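Local coordinates for protein arginine--tRNA ligase (Campylobacter jejuni, PDB 3FNR) that catalyses the ATP-dependent attachment of L-arginine to tRNA(Arg), releasing AMP and diphosphate, as a monomeric class I aminoacyl-tRNA synthetase, at residues A[6-11]-A[372-377]; A[35-40]-A[160-165]; A[73-78]-A[169-174]. The protein carries 1 engineered substitution. One frame throughout, in Å; residues are numbered along the deposited sequence. Where two conformers were deposited one is given.

Helix 5-17, the first of the chain, carries residues 6-11, which meet their partner, 372-377, only after 360 residues; interaction 1 closes a loop that holds both of the others. Inside it, 35-40 with 160-165 and 73-78 with 169-174 close two overlapping loops, so interactions 2 and 3 cross. Interaction 2 joins two loops, and interaction 3 joins the end of strand 69-76 to the loop after strand 165-167; both sit among the parallel strands of the catalytic core and touch each other: S164 O lies 2.8 Å from Y74 N. Interaction 1 stands apart, its nearest atoms about 29 Å from interaction 2 and about 34 Å from interaction 3, and ties helix 5-17 to the helical anticodon-binding region.

Interaction 1 (A[6-11]-A[372-377])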
ATOM      1  N   THR A   6     -19.272   9.446  33.374  1.00 41.76           N
ATOM      2  CA  THR A   6     -19.061  10.897  33.336  1.00 48.00           C
ATOM      3  C   THR A   6     -17.832  11.252  32.501  1.00 46.11           C
ATOM      4  O   THR A   6     -17.889  12.156  31.664  1.00 49.49           O
ATOM      5  CB  THR A   6     -18.900  11.510  34.760  1.00 46.36           C
ATOM      6  OG1 THR A   6     -19.967  11.067  35.602  1.00 51.88           O
ATOM      7  CG2 THR A   6     -18.913  13.048  34.704  1.00 51.98           C
ATOM      8  N   PHE A   7     -16.742  10.520  32.726  1.00 42.93           N
ATOM      9  CA  PHE A   7     -15.477  10.747  32.032  1.00 40.65           C
ATOM     10  C   PHE A   7     -15.599  10.389  30.555  1.00 38.92           C
ATOM     11  O   PHE A   7     -15.309  11.213  29.690  1.00 36.53           O
ATOM     12  CB  PHE A   7     -14.344   9.953  32.695  1.00 45.35           C
ATOM     13  CG  PHE A   7     -12.987  10.165  32.052  1.00 52.72           C
ATOM     14  CD1 PHE A   7     -12.287  11.357  32.244  1.00 48.28           C
ATOM     15  CD2 PHE A   7     -12.410   9.167  31.263  1.00 55.67           C
ATOM     16  CE1 PHE A   7     -11.036  11.559  31.654  1.00 54.94           C
ATOM     17  CE2 PHE A   7     -11.157   9.359  30.662  1.00 58.72           C
ATOM     18  CZ  PHE A   7     -10.468  10.559  30.862  1.00 53.13           C
ATOM     19  N   LEU A   8     -16.060   9.170  30.278  1.00 38.61           N
ATOM     20  CA  LEU A   8     -16.299   8.714  28.905  1.00 37.88           C
ATOM     21  C   LEU A   8     -17.256   9.616  28.118  1.00 39.71           C
ATOM     22  O   LEU A   8     -17.061   9.834  26.916  1.00 39.34           O
ATOM     23  CB  LEU A   8     -16.804   7.273  28.896  1.00 42.31           C
ATOM     24  CG  LEU A   8     -15.899   6.141  29.404  1.00 45.54           C
ATOM     25  CD1 LEU A   8     -16.686   4.844  29.462  1.00 45.32           C
ATOM     26  CD2 LEU A   8     -14.644   5.960  28.544  1.00 46.71           C
ATOM     27  N   ASN A   9     -18.277  10.146  28.791  1.00 35.95           N
ATOM     28  CA  ASN A   9     -19.201  11.090  28.158  1.00 38.78           C
ATOM     29  C   ASN A   9     -18.486  12.368  27.735  1.00 39.55           C
ATOM     30  O   ASN A   9     -18.752  12.898  26.662  1.00 43.48           O
ATOM     31  CB  ASN A   9     -20.368  11.437  29.083  1.00 39.13           C
ATOM     32  CG  ASN A   9     -21.397  12.324  28.416  1.00 42.86           C
ATOM     33  OD1 ASN A   9     -21.925  11.996  27.350  1.00 35.76           O
ATOM     34  ND2 ASN A   9     -21.692  13.453  29.042  1.00 41.99           N
ATOM     35  N   GLU A  10     -17.571  12.850  28.574  1.00 42.54           N
ATOM     36  CA  GLU A  10     -16.777  14.025  28.228  1.00 46.45           C
ATOM     37  C   GLU A  10     -15.916  13.776  26.996  1.00 44.29           C
ATOM     38  O   GLU A  10     -15.864  14.618  26.100  1.00 46.94           O
ATOM     39  CB  GLU A  10     -15.939  14.524  29.413  1.00 47.08           C
ATOM     40  CG  GLU A  10     -16.728  15.385  30.413  1.00 51.98           C
ATOM     41  CD  GLU A  10     -17.704  16.350  29.741  1.00 64.21           C
ATOM     42  OE1 GLU A  10     -17.254  17.255  28.996  1.00 70.39           O
ATOM     43  OE2 GLU A  10     -18.926  16.199  29.962  1.00 61.62           O
ATOM     44  N   LEU A  11     -15.280  12.605  26.946  1.00 44.17           N
ATOM     45  CA  LEU A  11     -14.529  12.166  25.763  1.00 39.58           C
ATOM     46  C   LEU A  11     -15.426  12.044  24.535  1.00 38.62           C
ATOM     47  O   LEU A  11     -15.027  12.422  23.428  1.00 43.18           O
ATOM     48  CB  LEU A  11     -13.812  10.836  26.026  1.00 39.73           C
ATOM     49  CG  LEU A  11     -12.641  10.813  27.019  1.00 45.49           C
ATOM     50  CD1 LEU A  11     -11.944   9.462  26.969  1.00 43.10           C
ATOM     51  CD2 LEU A  11     -11.630  11.932  26.753  1.00 48.67           C
ATOM     52  N   ASP A 372     -23.323  -3.422  28.826  1.00 43.71           N
ATOM     53  CA  ASP A 372     -23.091  -3.662  27.398  1.00 40.84           C
ATOM     54  C   ASP A 372     -22.918  -2.368  26.618  1.00 41.54           C
ATOM     55  O   ASP A 372     -22.120  -2.310  25.692  1.00 39.01           O
ATOM     56  CB  ASP A 372     -24.244  -4.461  26.782  1.00 43.79           C
ATOM     57  CG  ASP A 372     -24.131  -5.952  27.035  1.00 59.68           C
ATOM     58  OD1 ASP A 372     -25.168  -6.582  27.345  1.00 69.03           O
ATOM     59  OD2 ASP A 372     -23.011  -6.499  26.919  1.00 66.73           O
ATOM     60  N   GLY A 373     -23.681  -1.340  26.989  1.00 38.18           N
ATOM     61  CA  GLY A 373     -23.576  -0.036  26.362  1.00 35.72           C
ATOM     62  C   GLY A 373     -22.280   0.666  26.737  1.00 37.44           C
ATOM     63  O   GLY A 373     -21.657   1.308  25.889  1.00 34.22           O
ATOM     64  N   VAL A 374     -21.879   0.555  28.006  1.00 31.13           N
ATOM     65  CA  VAL A 374     -20.628   1.164  28.469  1.00 31.90           C
ATOM     66  C   VAL A 374     -19.407   0.503  27.810  1.00 35.17           C
ATOM     67  O   VAL A 374     -18.465   1.194  27.417  1.00 35.51           O
ATOM     68  CB  VAL A 374     -20.492   1.152  30.014  1.00 39.47           C
ATOM     69  CG1 VAL A 374     -19.187   1.837  30.460  1.00 31.78           C
ATOM     70  CG2 VAL A 374     -21.693   1.853  30.672  1.00 38.50           C
ATOM     71  N   ASN A 375     -19.437  -0.825  27.674  1.00 29.74           N
ATOM     72  CA  ASN A 375     -18.373  -1.547  26.965  1.00 30.72           C
ATOM     73  C   ASN A 375     -18.232  -1.053  25.529  1.00 33.16           C
ATOM     74  O   ASN A 375     -17.124  -0.819  25.057  1.00 37.58           O
ATOM     75  CB  ASN A 375     -18.639  -3.054  26.932  1.00 23.26           C
ATOM     76  CG  ASN A 375     -18.475  -3.719  28.288  1.00 35.54           C
ATOM     77  OD1 ASN A 375     -17.927  -3.143  29.231  1.00 34.47           O
ATOM     78  ND2 ASN A 375     -18.943  -4.955  28.384  1.00 32.59           N
ATOM     79  N   LEU A 376     -19.370  -0.886  24.860  1.00 34.43           N
ATOM     80  CA  LEU A 376     -19.409  -0.462  23.471  1.00 37.26           C
ATOM     81  C   LEU A 376     -18.945   0.972  23.339  1.00 38.19           C
ATOM     82  O   LEU A 376     -18.266   1.316  22.372  1.00 36.64           O
ATOM     83  CB  LEU A 376     -20.815  -0.634  22.898  1.00 32.58           C
ATOM     84  CG  LEU A 376     -21.039  -0.468  21.391  1.00 39.63           C
ATOM     85  CD1 LEU A 376     -20.243  -1.476  20.580  1.00 35.47           C
ATOM     86  CD2 LEU A 376     -22.526  -0.594  21.096  1.00 34.82           C
ATOM     87  N   LEU A 377     -19.312   1.796  24.320  1.00 39.34           N
ATOM     88  CA  LEU A 377     -18.832   3.172  24.417  1.00 36.88           C
ATOM     89  C   LEU A 377     -17.316   3.202  24.572  1.00 39.52           C
ATOM     90  O   LEU A 377     -16.631   3.920  23.836  1.00 36.28           O
ATOM     91  CB  LEU A 377     -19.506   3.885  25.597  1.00 34.15           C
ATOM     92  CG  LEU A 377     -19.019   5.256  26.077  1.00 38.67           C
ATOM     93  CD1 LEU A 377     -19.171   6.307  25.003  1.00 40.57           C
ATOM     94  CD2 LEU A 377     -19.790   5.672  27.326  1.00 24.22           C
TER
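L8 reaches from helix 5-17, the first of the chain, to V374 and L377, two residues that follow each other by three positions along one side of helix 371-381. The contact is wholly apolar and small, and it illustrates how a single leucine can join two helices whose sequences lie far apart. L377 supplies the closer partner. Its CG stands opposite the backbone N (chi1 170°), and the second torsion leaves CD2 trans to CA, stretched outward from its helix. That methyl lies 3.7 Å from L8 CB, at the root of the opposing side chain, and 3.9 Å from L8 CD1, near its end, so it rests alongside the leucine instead of meeting one methyl alone. L8 is extended as well: with chi2 at 173°, CD1 is carried straight on from CA, past L377 and on to V374, whose CG1 it meets at 4.0 Å. Here the two side chains run at about a right angle, and V374 offers one methyl from the flank of its helix, while L8 and L377 both point their CB atoms toward the opposing helix.

All three residues are buried, and the packing continues beyond them. L8 also touches L381, one turn further along the same helix, while L377 leans on L431 and L434 of helix 425-445. Beside this apolar patch, N9 OD1 accepts a hydrogen bond from K430 NZ, a polar tie to that third helix. The contact belongs to the all-helical DALR anticodon-binding domain, against which helix 5-17 is laid.

Interaction 2 (A[35-40]-A[160-165])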
ATOM      1  N   GLU A  35       9.511   4.092   0.745  1.00 29.38           N
ATOM      2  CA  GLU A  35       9.559   3.757  -0.662  1.00 36.42           C
ATOM      3  C   GLU A  35       8.942   2.393  -0.815  1.00 37.28           C
ATOM      4  O   GLU A  35       9.406   1.427  -0.205  1.00 37.13           O
ATOM      5  CB  GLU A  35      10.987   3.738  -1.200  1.00 35.88           C
ATOM      6  CG  GLU A  35      11.064   3.344  -2.683  1.00 35.14           C
ATOM      7  CD  GLU A  35      12.056   2.217  -2.939  1.00 44.34           C
ATOM      8  OE1 GLU A  35      13.092   2.155  -2.238  1.00 37.25           O
ATOM      9  OE2 GLU A  35      11.797   1.381  -3.838  1.00 35.49           O
ATOM     10  N   TYR A  36       7.888   2.321  -1.621  1.00 34.51           N
ATOM     11  CA  TYR A  36       7.175   1.071  -1.817  1.00 36.13           C
ATOM     12  C   TYR A  36       6.601   0.915  -3.221  1.00 35.52           C
ATOM     13  O   TYR A  36       6.573   1.870  -4.001  1.00 34.26           O
ATOM     14  CB  TYR A  36       6.110   0.869  -0.724  1.00 33.76           C
ATOM     15  CG  TYR A  36       4.852   1.729  -0.811  1.00 33.21           C
ATOM     16  CD1 TYR A  36       4.906   3.126  -0.720  1.00 28.63           C
ATOM     17  CD2 TYR A  36       3.603   1.131  -0.929  1.00 35.95           C
ATOM     18  CE1 TYR A  36       3.749   3.899  -0.771  1.00 31.88           C
ATOM     19  CE2 TYR A  36       2.442   1.891  -0.993  1.00 33.06           C
ATOM     20  CZ  TYR A  36       2.519   3.267  -0.909  1.00 35.67           C
ATOM     21  OH  TYR A  36       1.356   3.993  -0.958  1.00 34.42           O
ATOM     22  N   VAL A  37       6.136  -0.303  -3.502  1.00 32.95           N
ATOM     23  CA  VAL A  37       5.663  -0.756  -4.813  1.00 33.12           C
ATOM     24  C   VAL A  37       6.838  -0.825  -5.786  1.00 35.46           C
ATOM     25  O   VAL A  37       7.391  -1.908  -5.983  1.00 41.12           O
ATOM     26  CB  VAL A  37       4.438   0.048  -5.396  1.00 32.72           C
ATOM     27  CG1 VAL A  37       3.858  -0.673  -6.601  1.00 22.08           C
ATOM     28  CG2 VAL A  37       3.337   0.231  -4.346  1.00 30.52           C
ATOM     29  N   SER A  38       7.211   0.317  -6.372  1.00 36.82           N
ATOM     30  CA  SER A  38       8.378   0.440  -7.264  1.00 37.03           C
ATOM     31  C   SER A  38       8.479  -0.660  -8.307  1.00 38.26           C
ATOM     32  O   SER A  38       9.537  -1.244  -8.492  1.00 40.64           O
ATOM     33  CB  SER A  38       9.681   0.483  -6.456  1.00 36.43           C
ATOM     34  OG  SER A  38       9.713   1.615  -5.606  1.00 32.21           O
ATOM     35  N   ALA A  39       7.366  -0.957  -8.968  1.00 39.76           N
ATOM     36  CA  ALA A  39       7.341  -1.987  -9.994  1.00 39.37           C
ATOM     37  C   ALA A  39       7.912  -1.431 -11.295  1.00 40.95           C
ATOM     38  O   ALA A  39       7.810  -0.227 -11.558  1.00 36.25           O
ATOM     39  CB  ALA A  39       5.931  -2.468 -10.205  1.00 41.00           C
ATOM     40  N   ASN A  40       8.523  -2.305 -12.089  1.00 40.19           N
ATOM     41  CA  ASN A  40       9.032  -1.940 -13.412  1.00 41.67           C
ATOM     42  C   ASN A  40       7.938  -1.380 -14.310  1.00 42.37           C
ATOM     43  O   ASN A  40       6.847  -1.940 -14.355  1.00 40.51           O
ATOM     44  CB  ASN A  40       9.667  -3.154 -14.070  1.00 41.28           C
ATOM     45  CG  ASN A  40      10.905  -3.623 -13.339  1.00 46.52           C
ATOM     46  OD1 ASN A  40      11.575  -2.844 -12.652  1.00 46.25           O
ATOM     47  ND2 ASN A  40      11.217  -4.899 -13.478  1.00 37.33           N
ATOM     48  N   ILE A 160      -4.862   4.421  -3.947  1.00 35.07           N
ATOM     49  CA  ILE A 160      -3.461   4.662  -3.614  1.00 35.69           C
ATOM     50  C   ILE A 160      -2.845   5.721  -4.521  1.00 39.83           C
ATOM     51  O   ILE A 160      -2.843   5.583  -5.744  1.00 38.84           O
ATOM     52  CB  ILE A 160      -2.627   3.352  -3.678  1.00 36.14           C
ATOM     53  CG1 ILE A 160      -3.201   2.313  -2.702  1.00 27.46           C
ATOM     54  CG2 ILE A 160      -1.146   3.636  -3.394  1.00 36.14           C
ATOM     55  CD1 ILE A 160      -2.823   0.852  -3.008  1.00 34.16           C
ATOM     56  N   LYS A 161      -2.336   6.784  -3.907  1.00 45.23           N
ATOM     57  CA  LYS A 161      -1.536   7.787  -4.609  1.00 45.47           C
ATOM     58  C   LYS A 161      -0.180   7.912  -3.916  1.00 41.22           C
ATOM     59  O   LYS A 161      -0.118   8.040  -2.696  1.00 38.59           O
ATOM     60  CB  LYS A 161      -2.243   9.142  -4.604  1.00 47.07           C
ATOM     61  CG  LYS A 161      -3.490   9.220  -5.466  1.00 56.93           C
ATOM     62  CD  LYS A 161      -4.126  10.603  -5.356  1.00 66.67           C
ATOM     63  CE  LYS A 161      -5.409  10.709  -6.170  1.00 73.21           C
ATOM     64  NZ  LYS A 161      -5.143  10.702  -7.633  1.00 73.24           N
ATOM     65  N   ILE A 162       0.897   7.852  -4.693  1.00 40.11           N
ATOM     66  CA  ILE A 162       2.259   7.990  -4.165  1.00 35.84           C
ATOM     67  C   ILE A 162       2.783   9.399  -4.492  1.00 41.29           C
ATOM     68  O   ILE A 162       2.558   9.914  -5.585  1.00 39.29           O
ATOM     69  CB  ILE A 162       3.169   6.849  -4.687  1.00 37.76           C
ATOM     70  CG1 ILE A 162       2.686   5.500  -4.124  1.00 34.62           C
ATOM     71  CG2 ILE A 162       4.637   7.073  -4.318  1.00 31.82           C
ATOM     72  CD1 ILE A 162       3.468   4.291  -4.607  1.00 36.74           C
ATOM     73  N   ASP A 163       3.444  10.033  -3.527  1.00 42.48           N
ATOM     74  CA  ASP A 163       3.748  11.462  -3.613  1.00 44.26           C
ATOM     75  C   ASP A 163       4.951  11.858  -4.480  1.00 45.87           C
ATOM     76  O   ASP A 163       5.103  13.031  -4.834  1.00 45.97           O
ATOM     77  CB  ASP A 163       3.863  12.053  -2.204  1.00 47.57           C
ATOM     78  CG  ASP A 163       2.511  12.165  -1.503  1.00 51.08           C
ATOM     79  OD1 ASP A 163       1.486  11.780  -2.105  1.00 60.36           O
ATOM     80  OD2 ASP A 163       2.466  12.645  -0.354  1.00 53.86           O
ATOM     81  N   SER A 164       5.791  10.890  -4.831  1.00 39.42           N
ATOM     82  CA  SER A 164       6.979  11.175  -5.630  1.00 38.90           C
ATOM     83  C   SER A 164       7.397   9.967  -6.447  1.00 37.23           C
ATOM     84  O   SER A 164       7.607   8.891  -5.900  1.00 41.39           O
ATOM     85  CB  SER A 164       8.146  11.637  -4.740  1.00 40.97           C
ATOM     86  OG  SER A 164       9.254  12.055  -5.524  1.00 44.37           O
ATOM     87  N   TYR A 165       7.523  10.153  -7.754  1.00 36.45           N
ATOM     88  CA  TYR A 165       8.066   9.121  -8.634  1.00 38.62           C
ATOM     89  C   TYR A 165       9.461   9.564  -9.078  1.00 42.70           C
ATOM     90  O   TYR A 165       9.625  10.675  -9.598  1.00 42.67           O
ATOM     91  CB  TYR A 165       7.132   8.891  -9.838  1.00 35.53           C
ATOM     92  CG  TYR A 165       5.821   8.205  -9.467  1.00 37.85           C
ATOM     93  CD1 TYR A 165       4.803   8.896  -8.796  1.00 41.00           C
ATOM     94  CD2 TYR A 165       5.605   6.862  -9.775  1.00 38.62           C
ATOM     95  CE1 TYR A 165       3.608   8.260  -8.435  1.00 40.57           C
ATOM     96  CE2 TYR A 165       4.409   6.222  -9.428  1.00 39.76           C
ATOM     97  CZ  TYR A 165       3.419   6.925  -8.760  1.00 38.71           C
ATOM     98  OH  TYR A 165       2.239   6.296  -8.420  1.00 40.51           O
TER
HETATM   99  O   HOH W   1       0.378   6.259  -0.466  1.00 44.13           O
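This is a buried apolar contact between two loops of the Rossmann-fold catalytic core: residues 35-40 leave strand 31-35 and enter the 'HIGH' motif at A39 and N40, while 160-165 link helix 136-157 to strand 165-167. Y36 carries most of it. Its ring is turned in from the side, since chi1 of 74° sets CG between the backbone N and the carbonyl carbon, and I162 lies over one face. The extended I162 chain (chi2 178°) brings CD1 to 4.2 Å from the centroid of the Y36 ring, 24° off the normal and displaced toward the rim, a CH-pi contact. The same methyl meets V37 CG2 at 4.1 Å, which makes I162 the bridge between two consecutive residues of the opposing loop. I160 adds CG2 at 3.5 Å from Y36 OH, approaching the phenol end obliquely. Helix 50-65 touches both loops, A53 meeting V37 and I160, and D57 meeting Y36 and I160; L155 of helix 136-157 touches both isoleucines. The buried phenol still finds a polar partner: a water in the plane of the ring accepts from Y36 OH at a short 2.5 Å and donates to K161 O at 2.9 Å.

Interaction 3 (A[73-78]-A[169-174]); sequences EYYVND and RSYYDA. With SO4 (sulfate ion), chain E.
D78 and R169 form the close-packed part of this contact. The backbone carbonyl of D78 sits over the centre of the R169 guanidinium, with D78 O 3.1 Å from R169 CZ. Because the oxygen approaches from above the plane, no N-H points at it, and the attraction is probably electrostatic. A bend at chi3 (-91°) folds the arginine over that oxygen. The D78 carboxylate turns to the root of the arginine, where R169 N donates a straight but weak hydrogen bond to D78 OD2 (3.4 Å, 165°); the same oxygen is bonded to S167 OG. R169 NH2 in turn makes a salt bridge to D141, which helps fix the guanidinium.

Elsewhere the fit is looser. Y75 and Y171 barely meet, CE1 to CE1 at 4.3 Å, with the Y171 atom near the plane of the Y75 ring at its edge. Each has other company: Y75 packs against the Y226 ring, and Y171 OH bonds D229. On the outer side, R169 NH1 donates to O2 of a sulfate at 2.9 Å, probably from the crystallisation liquor; a bond from Y172 OH belongs to one of two modelled positions and is doubtful.

Strands 69-76 and 165-167 run parallel, and residues 77-78 and 169-174 follow their carboxyl ends. Loops meeting at the carboxyl end of a parallel sheet are typical of the Rossmann fold of class I synthetases.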
ATOM      1  N   GLU A  73       7.432   7.473  -1.875  1.00 33.17           N
ATOM      2  CA  GLU A  73       8.224   7.539  -3.089  1.00 33.66           C
ATOM      3  C   GLU A  73       8.214   6.205  -3.839  1.00 35.80           C
ATOM      4  O   GLU A  73       8.185   5.128  -3.235  1.00 38.54           O
ATOM      5  CB  GLU A  73       9.657   8.001  -2.765  1.00 37.46           C
ATOM      6  CG  GLU A  73      10.530   8.356  -3.966  1.00 37.23           C
ATOM      7  CD  GLU A  73      11.746   9.196  -3.596  1.00 42.01           C
ATOM      8  OE1 GLU A  73      12.869   8.651  -3.654  1.00 39.12           O
ATOM      9  OE2 GLU A  73      11.582  10.399  -3.261  1.00 40.54           O
ATOM     10  N   TYR A  74       8.217   6.299  -5.164  1.00 31.15           N
ATOM     11  CA  TYR A  74       8.203   5.151  -6.058  1.00 34.46           C
ATOM     12  C   TYR A  74       9.432   5.288  -6.939  1.00 39.73           C
ATOM     13  O   TYR A  74       9.672   6.350  -7.519  1.00 39.12           O
ATOM     14  CB  TYR A  74       6.925   5.195  -6.899  1.00 31.89           C
ATOM     15  CG  TYR A  74       6.660   4.051  -7.866  1.00 28.42           C
ATOM     16  CD1 TYR A  74       7.469   3.843  -8.994  1.00 36.00           C
ATOM     17  CD2 TYR A  74       5.539   3.235  -7.708  1.00 26.84           C
ATOM     18  CE1 TYR A  74       7.202   2.812  -9.896  1.00 34.14           C
ATOM     19  CE2 TYR A  74       5.258   2.207  -8.614  1.00 34.41           C
ATOM     20  CZ  TYR A  74       6.093   2.006  -9.701  1.00 33.19           C
ATOM     21  OH  TYR A  74       5.823   0.996 -10.589  1.00 34.75           O
ATOM     22  N   TYR A  75      10.202   4.212  -7.034  1.00 39.72           N
ATOM     23  CA  TYR A  75      11.395   4.193  -7.850  1.00 42.05           C
ATOM     24  C   TYR A  75      11.070   3.578  -9.197  1.00 43.58           C
ATOM     25  O   TYR A  75      10.635   2.425  -9.264  1.00 42.73           O
ATOM     26  CB  TYR A  75      12.482   3.367  -7.161  1.00 42.04           C
ATOM     27  CG  TYR A  75      13.810   3.363  -7.874  1.00 36.49           C
ATOM     28  CD1 TYR A  75      14.660   4.466  -7.803  1.00 35.86           C
ATOM     29  CD2 TYR A  75      14.230   2.255  -8.604  1.00 44.73           C
ATOM     30  CE1 TYR A  75      15.885   4.469  -8.444  1.00 38.25           C
ATOM     31  CE2 TYR A  75      15.452   2.251  -9.260  1.00 42.79           C
ATOM     32  CZ  TYR A  75      16.278   3.359  -9.171  1.00 46.26           C
ATOM     33  OH  TYR A  75      17.508   3.356  -9.797  1.00 44.78           O
ATOM     34  N   VAL A  76      11.298   4.351 -10.258  1.00 44.68           N
ATOM     35  CA  VAL A  76      11.037   3.915 -11.631  1.00 47.01           C
ATOM     36  C   VAL A  76      12.313   3.362 -12.267  1.00 45.66           C
ATOM     37  O   VAL A  76      13.248   4.107 -12.523  1.00 48.15           O
ATOM     38  CB  VAL A  76      10.483   5.078 -12.504  1.00 47.37           C
ATOM     39  CG1 VAL A  76       9.926   4.550 -13.794  1.00 47.84           C
ATOM     40  CG2 VAL A  76       9.408   5.871 -11.759  1.00 45.29           C
ATOM     41  N   ASN A  77      12.351   2.057 -12.511  1.00 49.32           N
ATOM     42  CA  ASN A  77      13.496   1.418 -13.159  1.00 53.79           C
ATOM     43  C   ASN A  77      13.444   1.673 -14.657  1.00 54.78           C
ATOM     44  O   ASN A  77      13.153   0.765 -15.434  1.00 53.36           O
ATOM     45  CB  ASN A  77      13.509  -0.095 -12.906  1.00 55.03           C
ATOM     46  CG  ASN A  77      13.950  -0.461 -11.497  1.00 66.71           C
ATOM     47  OD1 ASN A  77      15.134  -0.407 -11.172  1.00 69.54           O
ATOM     48  ND2 ASN A  77      12.995  -0.872 -10.660  1.00 73.24           N
ATOM     49  N   ASP A  78      13.731   2.907 -15.059  1.00 59.36           N
ATOM     50  CA  ASP A  78      13.480   3.327 -16.435  1.00 60.85           C
ATOM     51  C   ASP A  78      14.734   3.533 -17.283  1.00 64.16           C
ATOM     52  O   ASP A  78      14.734   4.340 -18.216  1.00 65.50           O
ATOM     53  CB  ASP A  78      12.576   4.564 -16.465  1.00 59.05           C
ATOM     54  CG  ASP A  78      13.256   5.822 -15.943  1.00 62.50           C
ATOM     55  OD1 ASP A  78      12.731   6.916 -16.232  1.00 70.99           O
ATOM     56  OD2 ASP A  78      14.299   5.741 -15.252  1.00 65.93           O
ATOM     57  N   ARG A 169      17.336   6.855 -14.295  1.00 62.88           N
ATOM     58  CA  ARG A 169      18.172   7.632 -15.212  1.00 61.88           C
ATOM     59  C   ARG A 169      18.768   8.901 -14.608  1.00 62.54           C
ATOM     60  O   ARG A 169      19.823   9.348 -15.042  1.00 67.62           O
ATOM     61  CB  ARG A 169      17.409   7.966 -16.501  1.00 64.19           C
ATOM     62  CG  ARG A 169      17.303   6.802 -17.475  1.00 70.18           C
ATOM     63  CD  ARG A 169      17.148   7.288 -18.916  1.00 85.42           C
ATOM     64  NE  ARG A 169      15.753   7.452 -19.324  1.00 92.94           N
ATOM     65  CZ  ARG A 169      15.140   6.706 -20.242  1.00 97.33           C
ATOM     66  NH1 ARG A 169      15.788   5.724 -20.862  1.00 98.25           N
ATOM     67  NH2 ARG A 169      13.868   6.937 -20.541  1.00100.72           N
ATOM     68  N   SER A 170      18.112   9.469 -13.600  1.00 60.02           N
ATOM     69  CA  SER A 170      18.630  10.666 -12.940  1.00 58.32           C
ATOM     70  C   SER A 170      19.748  10.379 -11.923  1.00 56.43           C
ATOM     71  O   SER A 170      20.221  11.297 -11.248  1.00 52.24           O
ATOM     72  CB  SER A 170      17.495  11.468 -12.294  1.00 58.40           C
ATOM     73  OG  SER A 170      17.078  10.897 -11.069  1.00 64.88           O
ATOM     74  N   TYR A 171      20.172   9.116 -11.837  1.00 54.50           N
ATOM     75  CA  TYR A 171      21.241   8.694 -10.929  1.00 55.80           C
ATOM     76  C   TYR A 171      22.518   8.196 -11.622  1.00 61.98           C
ATOM     77  O   TYR A 171      23.367   7.570 -10.975  1.00 61.02           O
ATOM     78  CB  TYR A 171      20.727   7.610  -9.979  1.00 48.13           C
ATOM     79  CG  TYR A 171      19.738   8.118  -8.956  1.00 47.86           C
ATOM     80  CD1 TYR A 171      18.369   7.950  -9.146  1.00 45.78           C
ATOM     81  CD2 TYR A 171      20.174   8.778  -7.802  1.00 36.77           C
ATOM     82  CE1 TYR A 171      17.446   8.420  -8.206  1.00 43.19           C
ATOM     83  CE2 TYR A 171      19.267   9.243  -6.854  1.00 36.12           C
ATOM     84  CZ  TYR A 171      17.902   9.063  -7.069  1.00 42.42           C
ATOM     85  OH  TYR A 171      16.993   9.525  -6.152  1.00 43.35           O
ATOM     86  N   TYR A 172      22.654   8.456 -12.923  1.00 67.42           N
ATOM     87  CA  TYR A 172      23.849   8.047 -13.665  0.50 68.44           C
ATOM     88  C   TYR A 172      25.054   8.910 -13.303  1.00 69.28           C
ATOM     89  O   TYR A 172      26.187   8.426 -13.254  1.00 70.46           O
ATOM     90  CB  TYR A 172      23.606   8.089 -15.175  0.50 68.65           C
ATOM     91  CG  TYR A 172      22.867   6.893 -15.742  0.50 66.45           C
ATOM     92  CD1 TYR A 172      22.130   7.008 -16.920  0.50 66.71           C
ATOM     93  CD2 TYR A 172      22.905   5.652 -15.107  0.50 65.90           C
ATOM     94  CE1 TYR A 172      21.456   5.922 -17.454  0.50 65.34           C
ATOM     95  CE2 TYR A 172      22.230   4.560 -15.630  0.50 66.07           C
ATOM     96  CZ  TYR A 172      21.509   4.704 -16.802  0.50 66.72           C
ATOM     97  OH  TYR A 172      20.844   3.629 -17.327  0.50 66.95           O
ATOM     98  N   ASP A 173      24.792  10.188 -13.036  1.00 66.26           N
ATOM     99  CA  ASP A 173      25.813  11.134 -12.609  1.00 65.82           C
ATOM    100  C   ASP A 173      26.206  10.956 -11.139  1.00 61.21           C
ATOM    101  O   ASP A 173      27.237  11.469 -10.715  1.00 62.19           O
ATOM    102  CB  ASP A 173      25.327  12.571 -12.833  1.00 72.83           C
ATOM    103  CG  ASP A 173      25.220  12.942 -14.313  1.00 86.04           C
ATOM    104  OD1 ASP A 173      26.043  12.451 -15.122  1.00 92.13           O
ATOM    105  OD2 ASP A 173      24.318  13.740 -14.665  1.00 88.51           O
ATOM    106  N   ALA A 174      25.394  10.230 -10.372  1.00 52.87           N
ATOM    107  CA  ALA A 174      25.566  10.119  -8.918  1.00 48.14           C
ATOM    108  C   ALA A 174      26.423   8.937  -8.469  1.00 44.08           C
ATOM    109  O   ALA A 174      26.696   8.772  -7.275  1.00 47.41           O
ATOM    110  CB  ALA A 174      24.200  10.079  -8.232  1.00 47.16           C
TER
HETATM  111  S   SO4 E   4      19.867   5.071 -20.698  0.50 72.61           S
HETATM  112  O1  SO4 E   4      20.844   6.102 -21.043  0.50 70.00           O
HETATM  113  O2  SO4 E   4      18.603   5.366 -21.367  0.50 71.30           O
HETATM  114  O3  SO4 E   4      20.360   3.759 -21.118  0.50 68.44           O
HETATM  115  O4  SO4 E   4      19.662   5.061 -19.253  0.50 73.61           O